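Local coordinates for protein glutathionyl-hydroquinone reductase PcpF (Sphingobium chlorophenolicum, PDB 4FQU) that catalyses the glutathione-dependent reduction of glutathionyl-hydroquinones to hydroquinones, including chlorinated ones, in the breakdown of the pollutant pentachlorophenol, at residues A64-E69 against V152-G157; P166-I171 against W218-R223; P201-L206 against N249-A254; E211-R216 against P257-L262. All blocks are in the same frame, centred on the assembly; numbering follows the deposited sequence.

Interaction 1. Residues A64-E69 against V152-G157; sequences ALKGLE and VGALPG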
loop_
_atom_site.group_PDB
_atom_site.type_symbol
_atom_site.label_atom_id
_atom_site.label_comp_id
_atom_site.label_asym_id
_atom_site.label_seq_id
_atom_site.Cartn_x
_atom_site.Cartn_y
_atom_site.Cartn_z
ATOM N N ALA A 64 23.722 -9.315 -18.745
ATOM C CA ALA A 64 24.589 -8.157 -18.829
ATOM C C ALA A 64 25.982 -8.376 -18.196
ATOM O O ALA A 64 27.014 -8.062 -18.798
ATOM C CB ALA A 64 23.929 -6.979 -18.234
ATOM N N LEU A 65 25.994 -8.912 -16.984
ATOM C CA LEU A 65 27.197 -8.994 -16.189
ATOM C C LEU A 65 28.275 -9.792 -16.916
ATOM O O LEU A 65 29.479 -9.550 -16.714
ATOM C CB LEU A 65 26.853 -9.617 -14.841
ATOM C CG LEU A 65 26.806 -8.806 -13.546
ATOM C CD1 LEU A 65 26.579 -7.361 -13.770
ATOM C CD2 LEU A 65 25.769 -9.337 -12.593
ATOM N N LYS A 66 27.839 -10.739 -17.748
ATOM C CA LYS A 66 28.756 -11.559 -18.545
ATOM C C LYS A 66 28.958 -11.005 -19.965
ATOM O O LYS A 66 29.791 -11.487 -20.724
ATOM C CB LYS A 66 28.302 -13.036 -18.643
ATOM C CG LYS A 66 28.240 -13.802 -17.353
ATOM C CD LYS A 66 29.631 -14.092 -16.773
ATOM C CE LYS A 66 30.384 -15.194 -17.528
ATOM N NZ LYS A 66 31.623 -15.617 -16.829
ATOM N N GLY A 67 28.190 -10.001 -20.344
ATOM C CA GLY A 67 28.361 -9.421 -21.663
ATOM C C GLY A 67 27.970 -10.375 -22.739
ATOM O O GLY A 67 28.684 -10.608 -23.669
ATOM N N LEU A 68 26.796 -10.935 -22.601
ATOM C CA LEU A 68 26.288 -11.861 -23.583
ATOM C C LEU A 68 25.178 -11.203 -24.383
ATOM O O LEU A 68 24.414 -11.863 -25.050
ATOM C CB LEU A 68 25.719 -13.062 -22.855
ATOM C CG LEU A 68 26.694 -13.705 -21.906
ATOM C CD1 LEU A 68 26.030 -14.907 -21.262
ATOM C CD2 LEU A 68 27.861 -14.113 -22.716
ATOM N N GLU A 69 25.086 -9.889 -24.299
ATOM C CA GLU A 69 23.974 -9.171 -24.895
ATOM C C GLU A 69 23.882 -9.267 -26.423
ATOM O O GLU A 69 22.815 -9.146 -27.002
ATOM C CB GLU A 69 24.074 -7.734 -24.480
ATOM C CG GLU A 69 25.135 -7.482 -23.415
ATOM C CD GLU A 69 24.648 -6.355 -22.488
ATOM O OE1 GLU A 69 23.480 -5.868 -22.726
ATOM O OE2 GLU A 69 25.421 -5.970 -21.550
ATOM N N VAL A 152 34.020 -18.521 -25.134
ATOM C CA VAL A 152 33.746 -18.012 -26.479
ATOM C C VAL A 152 33.413 -16.556 -26.492
ATOM O O VAL A 152 32.676 -16.084 -27.385
ATOM C CB VAL A 152 32.552 -18.732 -27.172
ATOM C CG1 VAL A 152 32.844 -20.196 -27.427
ATOM C CG2 VAL A 152 31.292 -18.606 -26.339
ATOM N N GLY A 153 33.937 -15.847 -25.497
ATOM C CA GLY A 153 33.987 -14.395 -25.545
ATOM C C GLY A 153 33.299 -13.716 -24.399
ATOM O O GLY A 153 33.215 -12.504 -24.329
ATOM N N ALA A 154 32.766 -14.506 -23.495
ATOM C CA ALA A 154 32.098 -13.941 -22.347
ATOM C C ALA A 154 33.120 -13.156 -21.537
ATOM O O ALA A 154 34.308 -13.455 -21.606
ATOM C CB ALA A 154 31.480 -15.065 -21.516
ATOM N N LEU A 155 32.657 -12.147 -20.802
ATOM C CA LEU A 155 33.477 -11.522 -19.759
ATOM C C LEU A 155 33.647 -12.507 -18.634
ATOM O O LEU A 155 32.702 -13.153 -18.214
ATOM C CB LEU A 155 32.818 -10.272 -19.164
ATOM C CG LEU A 155 32.236 -9.240 -20.123
ATOM C CD1 LEU A 155 31.607 -8.130 -19.378
ATOM C CD2 LEU A 155 33.325 -8.711 -20.958
ATOM N N PRO A 156 34.862 -12.633 -18.149
ATOM C CA PRO A 156 35.177 -13.425 -16.965
ATOM C C PRO A 156 34.248 -13.064 -15.790
ATOM O O PRO A 156 33.826 -11.941 -15.685
ATOM C CB PRO A 156 36.607 -13.014 -16.659
ATOM C CG PRO A 156 36.860 -11.804 -17.535
ATOM C CD PRO A 156 36.027 -11.956 -18.709
ATOM N N GLY A 157 33.908 -14.019 -14.943
ATOM C CA GLY A 157 33.026 -13.781 -13.804
ATOM C C GLY A 157 32.502 -15.149 -13.358
ATOM O O GLY A 157 31.931 -15.850 -14.200
HETATM O O HOH W 1 31.255 -11.083 -15.123
HETATM O O HOH W 2 31.472 -10.238 -23.627
#
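Lys66 holds the 152-157 loop with both its side chain and its backbone. Its NZ donates to Gly157 O at 2.7 Å. The ammonium lies in the carbonyl plane, on a lone pair. A weak second bond runs from NZ to Leu155 O. The chain reaches these carbonyls because it bends twice, at chi2 (-70°) and chi3 (-74°), and folds along the loop. In return, Leu155 N donates to Lys66 O at 2.9 Å, with an N-H...O angle of 160°. Leu155 CG packs near the same oxygen, and its CD1 reaches Leu65 O at 3.7 Å. Leu68 CD2 also touches Ala154 CB at 3.9 Å.

The lysine stands where helix 54-65 of the thioredoxin-like N-terminal domain runs out. Gly67 has positive phi and two bonds back into the last turn, a Schellman motif; one is Gly67 N to Ala64 O, 2.7 Å. The turn presents Lys66 O to the loop, which runs past in nearly the opposite direction.

Two waters bridge the backbones further out. One donates to Leu65 O and Pro156 O. The other donates to Gly67 O and Gly153 O. Lys66 NZ also forms a salt bridge with Asp150 and a weak hydrogen bond to Asn146 O, the last residue of helix 138-146.

Interaction 2. Residues P166-I171 against W218-R223; sequences PEIDRI and WLVGDR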
loop_
_atom_site.group_PDB
_atom_site.type_symbol
_atom_site.label_atom_id
_atom_site.label_comp_id
_atom_site.label_asym_id
_atom_site.label_seq_id
_atom_site.Cartn_x
_atom_site.Cartn_y
_atom_site.Cartn_z
ATOM N N PRO A 166 28.169 -23.954 -0.840
ATOM C CA PRO A 166 27.356 -24.188 0.362
ATOM C C PRO A 166 26.742 -22.912 0.924
ATOM O O PRO A 166 25.514 -22.844 1.027
ATOM C CB PRO A 166 28.364 -24.740 1.356
ATOM C CG PRO A 166 29.674 -24.272 0.844
ATOM C CD PRO A 166 29.544 -24.415 -0.627
ATOM N N GLU A 167 27.547 -21.913 1.264
ATOM C CA GLU A 167 26.928 -20.702 1.839
ATOM C C GLU A 167 25.983 -20.000 0.881
ATOM O O GLU A 167 24.880 -19.617 1.267
ATOM C CB GLU A 167 27.928 -19.686 2.370
ATOM C CG GLU A 167 27.221 -18.493 2.836
ATOM C CD GLU A 167 28.127 -17.534 3.543
ATOM O OE1 GLU A 167 29.349 -17.577 3.236
ATOM O OE2 GLU A 167 27.619 -16.744 4.397
ATOM N N ILE A 168 26.414 -19.828 -0.364
ATOM C CA ILE A 168 25.514 -19.266 -1.346
ATOM C C ILE A 168 24.188 -20.005 -1.302
ATOM O O ILE A 168 23.132 -19.395 -1.228
ATOM C CB ILE A 168 26.063 -19.361 -2.709
ATOM C CG1 ILE A 168 27.374 -18.590 -2.749
ATOM C CG2 ILE A 168 25.090 -18.762 -3.620
ATOM C CD1 ILE A 168 27.852 -18.283 -4.127
ATOM N N ASP A 169 24.254 -21.330 -1.306
ATOM C CA ASP A 169 23.062 -22.176 -1.261
ATOM C C ASP A 169 22.179 -21.890 -0.049
ATOM O O ASP A 169 20.988 -21.610 -0.213
ATOM C CB ASP A 169 23.455 -23.635 -1.305
ATOM C CG ASP A 169 23.787 -24.095 -2.696
ATOM O OD1 ASP A 169 23.404 -23.407 -3.665
ATOM O OD2 ASP A 169 24.410 -25.170 -2.827
ATOM N N ARG A 170 22.750 -21.952 1.156
ATOM C CA ARG A 170 22.018 -21.581 2.360
ATOM C C ARG A 170 21.207 -20.300 2.166
ATOM O O ARG A 170 20.012 -20.243 2.490
ATOM C CB ARG A 170 22.972 -21.352 3.502
ATOM C CG ARG A 170 23.069 -22.470 4.507
ATOM C CD ARG A 170 23.593 -21.904 5.839
ATOM N NE ARG A 170 24.956 -21.377 5.733
ATOM C CZ ARG A 170 25.975 -22.071 5.222
ATOM N NH1 ARG A 170 25.780 -23.324 4.774
ATOM N NH2 ARG A 170 27.182 -21.514 5.154
ATOM N N ILE A 171 21.864 -19.272 1.633
ATOM C CA ILE A 171 21.243 -17.965 1.491
ATOM C C ILE A 171 20.222 -17.956 0.402
ATOM O O ILE A 171 19.145 -17.425 0.592
ATOM C CB ILE A 171 22.270 -16.868 1.249
ATOM C CG1 ILE A 171 23.093 -16.684 2.502
ATOM C CG2 ILE A 171 21.624 -15.532 1.024
ATOM C CD1 ILE A 171 24.025 -15.591 2.373
ATOM N N TRP A 218 29.304 -7.519 -0.048
ATOM C CA TRP A 218 28.448 -8.460 -0.728
ATOM C C TRP A 218 28.097 -9.555 0.244
ATOM O O TRP A 218 28.727 -9.709 1.281
ATOM C CB TRP A 218 29.116 -9.041 -1.990
ATOM C CG TRP A 218 29.564 -7.996 -2.986
ATOM C CD1 TRP A 218 30.832 -7.531 -3.182
ATOM C CD2 TRP A 218 28.736 -7.286 -3.906
ATOM N NE1 TRP A 218 30.840 -6.574 -4.159
ATOM C CE2 TRP A 218 29.564 -6.401 -4.618
ATOM C CE3 TRP A 218 27.370 -7.305 -4.194
ATOM C CZ2 TRP A 218 29.070 -5.552 -5.599
ATOM C CZ3 TRP A 218 26.881 -6.454 -5.172
ATOM C CH2 TRP A 218 27.724 -5.600 -5.861
ATOM N N LEU A 219 27.084 -10.322 -0.119
ATOM C CA LEU A 219 26.550 -11.343 0.758
ATOM C C LEU A 219 27.550 -12.432 1.073
ATOM O O LEU A 219 27.495 -12.978 2.157
ATOM C CB LEU A 219 25.314 -11.989 0.139
ATOM C CG LEU A 219 24.080 -11.125 0.118
ATOM C CD1 LEU A 219 23.105 -11.721 -0.860
ATOM C CD2 LEU A 219 23.510 -11.032 1.476
ATOM N N VAL A 220 28.445 -12.763 0.141
ATOM C CA VAL A 220 29.249 -13.979 0.289
ATOM C C VAL A 220 30.717 -13.869 -0.086
ATOM O O VAL A 220 31.074 -13.559 -1.206
ATOM C CB VAL A 220 28.672 -15.085 -0.507
ATOM C CG1 VAL A 220 29.530 -16.322 -0.353
ATOM C CG2 VAL A 220 27.222 -15.313 -0.079
ATOM N N GLY A 221 31.576 -14.176 0.861
ATOM C CA GLY A 221 32.868 -13.546 0.850
ATOM C C GLY A 221 32.668 -12.051 0.565
ATOM O O GLY A 221 31.745 -11.375 1.100
ATOM N N ASP A 222 33.548 -11.520 -0.273
ATOM C CA ASP A 222 33.436 -10.149 -0.695
ATOM C C ASP A 222 33.532 -10.128 -2.184
ATOM O O ASP A 222 34.484 -9.612 -2.739
ATOM C CB ASP A 222 34.500 -9.280 -0.036
ATOM C CG ASP A 222 33.886 -8.266 0.928
ATOM O OD1 ASP A 222 34.454 -7.147 1.028
ATOM O OD2 ASP A 222 32.819 -8.586 1.554
ATOM N N ARG A 223 32.525 -10.725 -2.797
ATOM C CA ARG A 223 32.445 -10.969 -4.222
ATOM C C ARG A 223 30.972 -10.831 -4.543
ATOM O O ARG A 223 30.129 -11.352 -3.797
ATOM C CB ARG A 223 32.900 -12.399 -4.540
ATOM C CG ARG A 223 34.294 -12.720 -4.002
ATOM C CD ARG A 223 34.596 -14.224 -3.772
ATOM N NE ARG A 223 35.143 -14.871 -4.946
ATOM C CZ ARG A 223 34.499 -14.921 -6.115
ATOM N NH1 ARG A 223 33.297 -14.358 -6.237
ATOM N NH2 ARG A 223 35.048 -15.535 -7.168
#
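The carboxylate of Glu167 meets Val220 through OE1, which comes to 3.8 Å from Val220 CG1. Full extension of the glutamate carries the group out to the loop: CG is anti to the backbone N (chi1 176°) and the chain stays straight beyond it. The guanidinium of Arg170 folds back along its own helix, and one face rests against Glu167 CA, nearer the rim than the centre.

The rest of the contact is apolar. Val220 sets its two methyls against different isoleucines of the helix. CG1 touches Ile168 CG1 at 3.9 Å, and these side chains lie roughly perpendicular. CG2 touches Ile171 CD1 at 4.0 Å, the two side chains running alongside each other and pointing opposite ways. Ile171 CD1 also lies 4.4 Å from Leu219 CB.

Trp208 on helix 192-212 packs on Ile171 as well. Leu219 N donates to Asp228 OD2, near the start of helix 226-245. The loop 218-223 leads into that helix. The sequence from Thr225 to Asp228 is consistent with the conserved Ser/Thr-Xaa-Xaa-Asp N-capping box of the helical C-terminal domain of glutathione transferases.

Interaction 3. Residues P201-L206 against N249-A254; sequences PLFDTL and NLRRIA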
loop_
_atom_site.group_PDB
_atom_site.type_symbol
_atom_site.label_atom_id
_atom_site.label_comp_id
_atom_site.label_asym_id
_atom_site.label_seq_id
_atom_site.Cartn_x
_atom_site.Cartn_y
_atom_site.Cartn_z
ATOM N N PRO A 201 7.780 -13.728 8.547
ATOM C CA PRO A 201 9.032 -14.373 8.184
ATOM C C PRO A 201 9.833 -13.594 7.148
ATOM O O PRO A 201 11.055 -13.690 7.119
ATOM C CB PRO A 201 8.563 -15.671 7.588
ATOM C CG PRO A 201 7.340 -15.973 8.406
ATOM C CD PRO A 201 6.656 -14.664 8.552
ATOM N N LEU A 202 9.145 -12.853 6.291
ATOM C CA LEU A 202 9.738 -11.979 5.283
ATOM C C LEU A 202 10.613 -10.915 5.940
ATOM O O LEU A 202 11.793 -10.789 5.643
ATOM C CB LEU A 202 8.605 -11.280 4.554
ATOM C CG LEU A 202 8.710 -10.439 3.270
ATOM C CD1 LEU A 202 9.863 -9.467 3.285
ATOM C CD2 LEU A 202 8.802 -11.355 2.115
ATOM N N PHE A 203 10.034 -10.130 6.835
ATOM C CA PHE A 203 10.837 -9.215 7.641
ATOM C C PHE A 203 11.904 -9.876 8.553
ATOM O O PHE A 203 12.976 -9.336 8.720
ATOM C CB PHE A 203 9.953 -8.182 8.350
ATOM C CG PHE A 203 9.378 -7.169 7.394
ATOM C CD1 PHE A 203 10.066 -5.996 7.096
ATOM C CD2 PHE A 203 8.215 -7.423 6.716
ATOM C CE1 PHE A 203 9.573 -5.059 6.173
ATOM C CE2 PHE A 203 7.726 -6.492 5.806
ATOM C CZ PHE A 203 8.415 -5.305 5.543
ATOM N N ASP A 204 11.646 -11.049 9.118
ATOM C CA ASP A 204 12.698 -11.764 9.844
ATOM C C ASP A 204 13.919 -11.998 8.947
ATOM O O ASP A 204 15.072 -11.965 9.384
ATOM C CB ASP A 204 12.176 -13.115 10.313
ATOM C CG ASP A 204 11.249 -13.015 11.512
ATOM O OD1 ASP A 204 11.342 -12.029 12.281
ATOM O OD2 ASP A 204 10.444 -13.954 11.685
ATOM N N THR A 205 13.645 -12.263 7.677
ATOM C CA THR A 205 14.704 -12.467 6.718
ATOM C C THR A 205 15.389 -11.170 6.331
ATOM O O THR A 205 16.592 -11.153 6.104
ATOM C CB THR A 205 14.244 -13.215 5.461
ATOM O OG1 THR A 205 14.143 -14.612 5.733
ATOM C CG2 THR A 205 15.279 -13.072 4.405
ATOM N N LEU A 206 14.661 -10.073 6.236
ATOM C CA LEU A 206 15.366 -8.819 6.003
ATOM C C LEU A 206 16.228 -8.482 7.233
ATOM O O LEU A 206 17.386 -8.085 7.090
ATOM C CB LEU A 206 14.422 -7.662 5.644
ATOM C CG LEU A 206 13.524 -7.874 4.429
ATOM C CD1 LEU A 206 12.554 -6.730 4.317
ATOM C CD2 LEU A 206 14.340 -8.030 3.164
ATOM N N ASN A 249 4.656 -4.087 4.386
ATOM C CA ASN A 249 4.889 -2.737 4.838
ATOM C C ASN A 249 5.271 -2.588 6.282
ATOM O O ASN A 249 5.088 -1.523 6.842
ATOM C CB ASN A 249 3.658 -1.858 4.550
ATOM C CG ASN A 249 2.562 -2.113 5.512
ATOM O OD1 ASN A 249 2.568 -3.136 6.145
ATOM N ND2 ASN A 249 1.638 -1.189 5.664
ATOM N N LEU A 250 5.818 -3.630 6.882
ATOM C CA LEU A 250 6.329 -3.496 8.235
ATOM C C LEU A 250 7.337 -2.329 8.322
ATOM O O LEU A 250 7.280 -1.526 9.227
ATOM C CB LEU A 250 6.921 -4.813 8.718
ATOM C CG LEU A 250 7.286 -4.827 10.198
ATOM C CD1 LEU A 250 6.070 -4.789 11.089
ATOM C CD2 LEU A 250 8.069 -6.064 10.417
ATOM N N ARG A 251 8.258 -2.242 7.369
ATOM C CA ARG A 251 9.051 -1.029 7.135
ATOM C C ARG A 251 9.576 -0.989 5.696
ATOM O O ARG A 251 9.217 -1.815 4.890
ATOM C CB ARG A 251 10.194 -0.928 8.124
ATOM C CG ARG A 251 11.272 -1.982 7.979
ATOM C CD ARG A 251 12.155 -1.983 9.232
ATOM N NE ARG A 251 12.135 -3.287 9.881
ATOM C CZ ARG A 251 11.431 -3.566 10.971
ATOM N NH1 ARG A 251 10.719 -2.596 11.533
ATOM N NH2 ARG A 251 11.474 -4.801 11.504
ATOM N N ARG A 252 10.417 -0.034 5.348
ATOM C CA ARG A 252 10.861 0.049 3.963
ATOM C C ARG A 252 12.243 -0.508 3.835
ATOM O O ARG A 252 12.991 -0.489 4.777
ATOM C CB ARG A 252 10.862 1.495 3.513
ATOM C CG ARG A 252 9.535 2.109 3.667
ATOM C CD ARG A 252 9.573 3.590 3.511
ATOM N NE ARG A 252 10.549 4.156 4.409
ATOM C CZ ARG A 252 11.329 5.176 4.097
ATOM N NH1 ARG A 252 11.238 5.728 2.898
ATOM N NH2 ARG A 252 12.192 5.621 4.984
ATOM N N ILE A 253 12.592 -1.004 2.667
ATOM C CA ILE A 253 13.986 -1.330 2.443
ATOM C C ILE A 253 14.831 -0.090 2.720
ATOM O O ILE A 253 16.009 -0.191 3.122
ATOM C CB ILE A 253 14.271 -1.797 1.006
ATOM C CG1 ILE A 253 13.274 -2.863 0.583
ATOM C CG2 ILE A 253 15.695 -2.324 0.895
ATOM C CD1 ILE A 253 13.307 -4.030 1.458
ATOM N N ALA A 254 14.216 1.075 2.508
ATOM C CA ALA A 254 14.854 2.352 2.781
ATOM C C ALA A 254 15.205 2.478 4.252
ATOM O O ALA A 254 15.967 3.330 4.642
ATOM C CB ALA A 254 13.949 3.444 2.400
#
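Arg251, which borders the ring of Phe203, hydrogen-bonds through NE to the hydroxyl of Tyr256, a residue that also packs on Phe203. The aliphatic part of the arginine stays at the ring, with CG 4.0 Å from Phe203 CE1.

Phe203 carries most of the contact. It leaves helix 192-212 and reaches the loop with its far end, where CZ comes to 3.4 Å from Leu250 N. Leu250 lies over one face of the ring. Its CB stands 3.3 Å from the centroid of the Phe203 ring and 6° off the normal, a CH-pi contact. CG of Leu250 is anti to its own backbone N (chi1 -171°). This carries CD2 back along the ring to 3.5 Å from Phe203 CG. Leu202 CD1 lies over the opposite face, toward the rim. With an alanine in place of Phe203 the ring would be gone, which would probably leave Leu250 without the surface it packs on and open a gap between helix and loop.

One turn further along, Leu206 CD1 meets Ile253 CD1 at 4.0 Å, and the two side chains meet crosswise. The backbone N of Ile253 is bonded to the carboxylate of Asp239 on helix 226-245.

The loop 249-254 joins helix 226-245 to helix 257-268 and lies against helix 192-212, whose Leu202 and Leu206 also pack on Leu179 of helix 165-180. Leu250 makes backbone hydrogen bonds to the second subunit, whose Ala303 packs on Leu250 and Arg251.

Interaction 4. Residues E211-R216 against P257-L262; sequences EHLTGR and PNLSRL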
loop_
_atom_site.group_PDB
_atom_site.type_symbol
_atom_site.label_atom_id
_atom_site.label_comp_id
_atom_site.label_asym_id
_atom_site.label_seq_id
_atom_site.Cartn_x
_atom_site.Cartn_y
_atom_site.Cartn_z
ATOM N N GLU A 211 21.913 -7.813 9.089
ATOM C CA GLU A 211 23.054 -8.047 9.989
ATOM C C GLU A 211 24.219 -8.629 9.233
ATOM O O GLU A 211 25.360 -8.169 9.340
ATOM C CB GLU A 211 22.704 -8.945 11.178
ATOM C CG GLU A 211 22.667 -8.199 12.522
ATOM C CD GLU A 211 24.046 -7.992 13.167
ATOM O OE1 GLU A 211 24.944 -8.826 12.930
ATOM O OE2 GLU A 211 24.231 -7.003 13.930
ATOM N N HIS A 212 23.918 -9.648 8.459
ATOM C CA HIS A 212 24.934 -10.307 7.684
ATOM C C HIS A 212 25.752 -9.311 6.914
ATOM O O HIS A 212 26.935 -9.504 6.687
ATOM C CB HIS A 212 24.273 -11.225 6.686
ATOM C CG HIS A 212 25.166 -12.295 6.200
ATOM N ND1 HIS A 212 25.598 -13.318 7.017
ATOM C CD2 HIS A 212 25.747 -12.492 4.999
ATOM C CE1 HIS A 212 26.396 -14.112 6.333
ATOM N NE2 HIS A 212 26.512 -13.629 5.106
ATOM N N LEU A 213 25.102 -8.240 6.490
ATOM C CA LEU A 213 25.722 -7.307 5.575
ATOM C C LEU A 213 26.529 -6.246 6.306
ATOM O O LEU A 213 27.008 -5.277 5.674
ATOM C CB LEU A 213 24.656 -6.652 4.674
ATOM C CG LEU A 213 24.122 -7.486 3.516
ATOM C CD1 LEU A 213 23.108 -6.747 2.695
ATOM C CD2 LEU A 213 25.217 -7.913 2.625
ATOM N N THR A 214 26.690 -6.409 7.617
ATOM C CA THR A 214 27.160 -5.269 8.391
ATOM C C THR A 214 28.566 -4.763 8.055
ATOM O O THR A 214 28.734 -3.587 7.671
ATOM C CB THR A 214 26.888 -5.361 9.893
ATOM O OG1 THR A 214 25.647 -4.683 10.180
ATOM C CG2 THR A 214 28.012 -4.668 10.658
ATOM N N GLY A 215 29.576 -5.610 8.148
ATOM C CA GLY A 215 30.868 -5.142 7.698
ATOM C C GLY A 215 31.197 -5.657 6.332
ATOM O O GLY A 215 32.350 -5.830 6.038
ATOM N N ARG A 216 30.194 -5.919 5.503
ATOM C CA ARG A 216 30.396 -6.566 4.199
ATOM C C ARG A 216 29.982 -5.668 3.054
ATOM O O ARG A 216 29.366 -4.626 3.272
ATOM C CB ARG A 216 29.608 -7.870 4.080
ATOM C CG ARG A 216 29.942 -8.942 5.102
ATOM C CD ARG A 216 29.264 -10.264 4.736
ATOM N NE ARG A 216 29.324 -11.291 5.775
ATOM C CZ ARG A 216 30.222 -12.267 5.804
ATOM N NH1 ARG A 216 31.146 -12.340 4.852
ATOM N NH2 ARG A 216 30.193 -13.169 6.781
ATOM N N PRO A 257 19.704 0.343 6.414
ATOM C CA PRO A 257 20.897 0.971 5.857
ATOM C C PRO A 257 21.728 -0.007 5.064
ATOM O O PRO A 257 21.960 0.242 3.900
ATOM C CB PRO A 257 21.632 1.469 7.086
ATOM C CG PRO A 257 20.899 0.907 8.219
ATOM C CD PRO A 257 19.513 0.744 7.794
ATOM N N ASN A 258 22.124 -1.120 5.643
ATOM C CA ASN A 258 22.945 -2.039 4.893
ATOM C C ASN A 258 22.372 -2.571 3.597
ATOM O O ASN A 258 23.108 -2.652 2.621
ATOM C CB ASN A 258 23.430 -3.165 5.761
ATOM C CG ASN A 258 24.644 -2.791 6.491
ATOM O OD1 ASN A 258 25.517 -2.122 5.940
ATOM N ND2 ASN A 258 24.725 -3.185 7.749
ATOM N N LEU A 259 21.094 -2.951 3.584
ATOM C CA LEU A 259 20.441 -3.390 2.352
ATOM C C LEU A 259 20.331 -2.254 1.337
ATOM O O LEU A 259 20.659 -2.436 0.165
ATOM C CB LEU A 259 19.053 -3.946 2.623
ATOM C CG LEU A 259 19.199 -5.293 3.309
ATOM C CD1 LEU A 259 17.887 -5.832 3.853
ATOM C CD2 LEU A 259 19.836 -6.284 2.356
ATOM N N SER A 260 19.870 -1.082 1.781
ATOM C CA SER A 260 19.700 0.077 0.904
ATOM C C SER A 260 20.998 0.381 0.221
ATOM O O SER A 260 20.995 0.901 -0.886
ATOM C CB SER A 260 19.262 1.304 1.688
ATOM O OG SER A 260 17.851 1.354 1.772
ATOM N N ARG A 261 22.104 0.046 0.885
ATOM C CA ARG A 261 23.428 0.288 0.358
ATOM C C ARG A 261 23.705 -0.712 -0.767
ATOM O O ARG A 261 24.132 -0.308 -1.850
ATOM C CB ARG A 261 24.439 0.191 1.491
ATOM C CG ARG A 261 25.739 0.998 1.363
ATOM C CD ARG A 261 26.585 0.951 2.683
ATOM N NE ARG A 261 26.498 -0.329 3.426
ATOM C CZ ARG A 261 27.201 -1.448 3.152
ATOM N NH1 ARG A 261 28.076 -1.447 2.130
ATOM N NH2 ARG A 261 27.020 -2.578 3.887
ATOM N N LEU A 262 23.442 -2.006 -0.525
ATOM C CA LEU A 262 23.585 -3.048 -1.550
ATOM C C LEU A 262 22.753 -2.724 -2.791
ATOM O O LEU A 262 23.209 -2.867 -3.921
ATOM C CB LEU A 262 23.193 -4.427 -1.018
ATOM C CG LEU A 262 23.147 -5.586 -2.045
ATOM C CD1 LEU A 262 24.506 -6.047 -2.349
ATOM C CD2 LEU A 262 22.410 -6.755 -1.517
#
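Hydrogen bonds centre on Arg261, whose NH2 donates to Arg216 O across the contact at 3.2 Å. The bond runs nearly along the C=O axis, with an N-H...O angle of 157°, and the oxygen lies close to the guanidinium plane. Within helix 257-268 the same NH2 donates to Asn258 OD1 at 2.6 Å. Here the nitrogen stands above the amide plane of Asn258. Arg261 NE adds a weak bond to the same OD1. The bend at chi3 (34°) brings the edge of the guanidinium back to Asn258, so NH2 serves the helix on its NE side and the loop on its NH1 side.

Charge pairing adds Glu217, which forms a salt bridge with Arg261 NH1. A leucine in place of Arg261 would lack the guanidinium, and is likely to leave Arg216 O and Glu217 without this partner and Asn258 freer to turn.

Two further polar approaches are close. Leu213 O lies near the guanidinium plane, 3.2 Å from Arg261 NH2. Asn258 ND2 is 3.0 Å from Thr214 OG1.

Apolar packing is built on Leu213. Its CD1 meets Leu259 CD2, the two side chains set nearly square to each other. The same CD1 lies 4.3 Å from Leu262 CD2. Leu213 CB rests on Asn258 CB at 3.9 Å.

Glu210 accepts hydrogen bonds from the backbone N of Asn258 and of Leu259, in the first turn of helix 257-268. Residues 213-216 form a type I beta turn after helix 192-212. The contact thus sets the end of one helix beside the start of another, within the helical C-terminal domain of the glutathione transferase fold.

Overall arrangement
Interaction 1 comes first, closing the loop from the end of helix 54-65, past three sheet strands and two helices, to the segment before helix 165-180. It is complete before the others open. Interactions 2, 3 and 4 lie in the C-terminal domain. Each closes a chain loop and crosses the other two. Interaction 2 ties helix 165-180 to the loop before helix 226-245. Interaction 3 ties helix 192-212 to the loop between helices 226-245 and 257-268, and interaction 4 ties the end of helix 192-212 to helix 257-268. Interaction 4 touches both others: His212, Leu213 and Leu262 meet the 218-223 loop, and Ser260 meets Ile253. Interactions 1 and 2 do not touch.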